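PDB 3MEZ: mannose-specific lectin 3 chain 1 from Crocus vernus, which probably binds mannose as the domain 1 chain of a heterotetrameric bulb-type lectin built from two domain 1 and two domain 2 chains. Local coordinates for residues Asn36-Phe41 and Pro93-Thr98. Numbering follows the deposited sequence.
Sequences NEAGGF and PDQHVT
Asn36 and Gln95 show how two loops can be joined by an exchange of side-chain amide for backbone. The Asn36 CG lies between the backbone N and the carbonyl carbon (chi1 69°), a setting in which its carboxamide serves both loops. Asn36 ND2 donates to Gln95 O at 3.0 Å and to Gly39 O at 3.1 Å; both acceptors lie close to the amide plane, which fixes the group's rotation. Asn36 OD1 accepts from Ala38 N at 2.8 Å, closing an Asx turn. At Glu37 the exchange is returned: Glu37 N donates to Gln95 OE1 at 3.0 Å, nearly along the C=O axis, from a glutamine chain extended beyond CG. The Asn36 and Gln95 carboxamides are turned 71° against each other. Ala38 O approaches the His96 ring edge, while Asn36 ND2 lies over one face, offset toward the rim. Gly39 O also takes a weak bond from His96 NE2 at 3.4 Å. The contact ties two sheets of the bulb-type lectin (beta-prism II) fold at the surface: the hairpin turn between antiparallel strands 32-35 and 41-42 meets the turn leading into strand 97-106. His96 packs on Leu34 of strand 32-35 and on Thr111 of the chain 2 subunit, Gln95 on Ala22 of strand 22-26.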
ATOM      1  N   ASN A  36      12.584  17.100  12.509  1.00 27.11           N
ATOM      2  CA  ASN A  36      12.384  16.309  11.359  1.00 30.03           C
ATOM      3  C   ASN A  36      13.204  16.785  10.193  1.00 31.88           C
ATOM      4  O   ASN A  36      14.057  17.571  10.340  1.00 34.00           O
ATOM      5  CB  ASN A  36      10.917  16.259  10.990  1.00 28.39           C
ATOM      6  CG  ASN A  36      10.402  17.554  10.490  1.00 29.80           C
ATOM      7  OD1 ASN A  36      11.116  18.409  10.087  1.00 31.29           O
ATOM      8  ND2 ASN A  36       9.132  17.686  10.523  1.00 33.21           N
ATOM      9  N   GLU A  37      12.897  16.258   9.039  1.00 34.14           N
ATOM     10  CA  GLU A  37      13.472  16.674   7.784  1.00 36.98           C
ATOM     11  C   GLU A  37      12.510  17.352   6.876  1.00 38.41           C
ATOM     12  O   GLU A  37      12.622  17.199   5.704  0.50 38.24           O
ATOM     13  CB  GLU A  37      13.959  15.488   7.028  1.00 36.15           C
ATOM     14  CG  GLU A  37      15.280  15.050   7.417  0.50 37.37           C
ATOM     15  CD  GLU A  37      15.415  13.584   7.271  0.50 38.67           C
ATOM     16  OE1 GLU A  37      16.325  13.010   7.882  0.50 42.03           O
ATOM     17  OE2 GLU A  37      14.602  12.998   6.546  0.50 42.23           O
ATOM     18  N   ALA A  38      11.502  18.010   7.383  1.00 40.26           N
ATOM     19  CA  ALA A  38      10.466  18.463   6.489  1.00 41.44           C
ATOM     20  C   ALA A  38       9.866  19.778   6.888  1.00 41.48           C
ATOM     21  O   ALA A  38       8.750  20.067   6.546  0.50 41.71           O
ATOM     22  CB  ALA A  38       9.405  17.405   6.331  1.00 41.00           C
ATOM     23  N   GLY A  39      10.587  20.561   7.652  1.00 40.92           N
ATOM     24  CA  GLY A  39      10.004  21.755   8.162  1.00 40.97           C
ATOM     25  C   GLY A  39       9.549  21.444   9.562  1.00 39.80           C
ATOM     26  O   GLY A  39       8.687  20.631   9.759  1.00 40.56           O
ATOM     27  N   GLY A  40      10.177  22.104  10.507  1.00 38.03           N
ATOM     28  CA  GLY A  40       9.994  21.903  11.913  1.00 35.44           C
ATOM     29  C   GLY A  40       8.817  22.639  12.472  1.00 33.14           C
ATOM     30  O   GLY A  40       8.056  23.242  11.776  1.00 32.61           O
ATOM     31  N   PHE A  41       8.659  22.514  13.766  1.00 31.10           N
ATOM     32  CA  PHE A  41       7.615  23.165  14.501  1.00 28.82           C
ATOM     33  C   PHE A  41       8.096  23.247  15.927  1.00 28.79           C
ATOM     34  O   PHE A  41       8.745  22.356  16.381  1.00 25.23           O
ATOM     35  CB  PHE A  41       6.363  22.325  14.391  1.00 27.87           C
ATOM     36  CG  PHE A  41       5.215  22.808  15.214  1.00 31.18           C
ATOM     37  CD1 PHE A  41       4.234  23.574  14.650  1.00 30.78           C
ATOM     38  CD2 PHE A  41       5.113  22.490  16.536  1.00 28.51           C
ATOM     39  CE1 PHE A  41       3.216  24.021  15.395  1.00 31.10           C
ATOM     40  CE2 PHE A  41       4.079  22.945  17.263  1.00 31.51           C
ATOM     41  CZ  PHE A  41       3.133  23.708  16.691  1.00 28.77           C
ATOM     42  N   PRO A  93       4.074   9.074   9.108  1.00 21.55           N
ATOM     43  CA  PRO A  93       5.114   8.852   8.106  1.00 23.18           C
ATOM     44  C   PRO A  93       5.464  10.110   7.336  1.00 24.02           C
ATOM     45  O   PRO A  93       6.483  10.176   6.732  1.00 25.57           O
ATOM     46  CB  PRO A  93       4.548   7.776   7.195  1.00 23.41           C
ATOM     47  CG  PRO A  93       3.260   7.535   7.605  1.00 24.54           C
ATOM     48  CD  PRO A  93       2.931   8.206   8.873  1.00 20.81           C
ATOM     49  N   ASP A  94       4.605  11.106   7.437  1.00 24.45           N
ATOM     50  CA  ASP A  94       4.843  12.445   6.915  1.00 24.84           C
ATOM     51  C   ASP A  94       5.789  13.288   7.744  1.00 24.18           C
ATOM     52  O   ASP A  94       6.125  14.357   7.368  1.00 24.87           O
ATOM     53  CB  ASP A  94       3.549  13.204   6.605  1.00 24.61           C
ATOM     54  CG  ASP A  94       2.672  13.422   7.822  1.00 26.24           C
ATOM     55  OD1 ASP A  94       3.011  12.968   8.892  1.00 26.12           O
ATOM     56  OD2 ASP A  94       1.638  14.026   7.674  1.00 26.09           O
ATOM     57  N   GLN A  95       6.189  12.760   8.875  1.00 23.00           N
ATOM     58  CA  GLN A  95       7.046  13.419   9.843  1.00 22.95           C
ATOM     59  C   GLN A  95       6.390  14.636  10.495  1.00 22.68           C
ATOM     60  O   GLN A  95       7.034  15.552  10.861  1.00 23.05           O
ATOM     61  CB  GLN A  95       8.375  13.805   9.220  1.00 24.52           C
ATOM     62  CG  GLN A  95       9.185  12.698   8.618  1.00 22.03           C
ATOM     63  CD  GLN A  95      10.400  13.204   7.863  1.00 30.96           C
ATOM     64  OE1 GLN A  95      10.977  14.177   8.211  1.00 34.64           O
ATOM     65  NE2 GLN A  95      10.728  12.560   6.796  1.00 35.22           N
ATOM     66  N   HIS A  96       5.089  14.586  10.614  1.00 22.11           N
ATOM     67  CA  HIS A  96       4.313  15.626  11.255  1.00 22.11           C
ATOM     68  C   HIS A  96       3.366  15.061  12.292  1.00 20.37           C
ATOM     69  O   HIS A  96       3.047  13.937  12.237  1.00 22.28           O
ATOM     70  CB  HIS A  96       3.564  16.455  10.215  1.00 21.85           C
ATOM     71  CG  HIS A  96       4.368  17.587   9.696  1.00 24.80           C
ATOM     72  ND1 HIS A  96       4.895  17.592   8.436  1.00 28.95           N
ATOM     73  CD2 HIS A  96       4.808  18.708  10.293  1.00 23.16           C
ATOM     74  CE1 HIS A  96       5.599  18.684   8.263  1.00 28.20           C
ATOM     75  NE2 HIS A  96       5.567  19.376   9.382  1.00 31.55           N
ATOM     76  N   VAL A  97       2.927  15.888  13.218  1.00 21.23           N
ATOM     77  CA  VAL A  97       1.971  15.473  14.194  1.00 19.46           C
ATOM     78  C   VAL A  97       0.625  16.057  13.815  1.00 19.83           C
ATOM     79  O   VAL A  97       0.474  17.232  13.718  1.00 19.58           O
ATOM     80  CB  VAL A  97       2.329  15.956  15.612  1.00 19.50           C
ATOM     81  CG1 VAL A  97       1.293  15.530  16.602  1.00 19.97           C
ATOM     82  CG2 VAL A  97       3.670  15.467  16.019  1.00 19.74           C
ATOM     83  N   THR A  98      -0.336  15.190  13.633  1.00 18.57           N
ATOM     84  CA  THR A  98      -1.700  15.530  13.304  1.00 20.02           C
ATOM     85  C   THR A  98      -2.640  14.997  14.399  1.00 19.92           C
ATOM     86  O   THR A  98      -2.475  13.919  14.875  1.00 18.45           O
ATOM     87  CB  THR A  98      -2.151  14.941  11.963  1.00 20.29           C
ATOM     88  OG1 THR A  98      -1.284  15.333  10.923  1.00 21.00           O
ATOM     89  CG2 THR A  98      -3.480  15.389  11.645  1.00 20.86           C
TER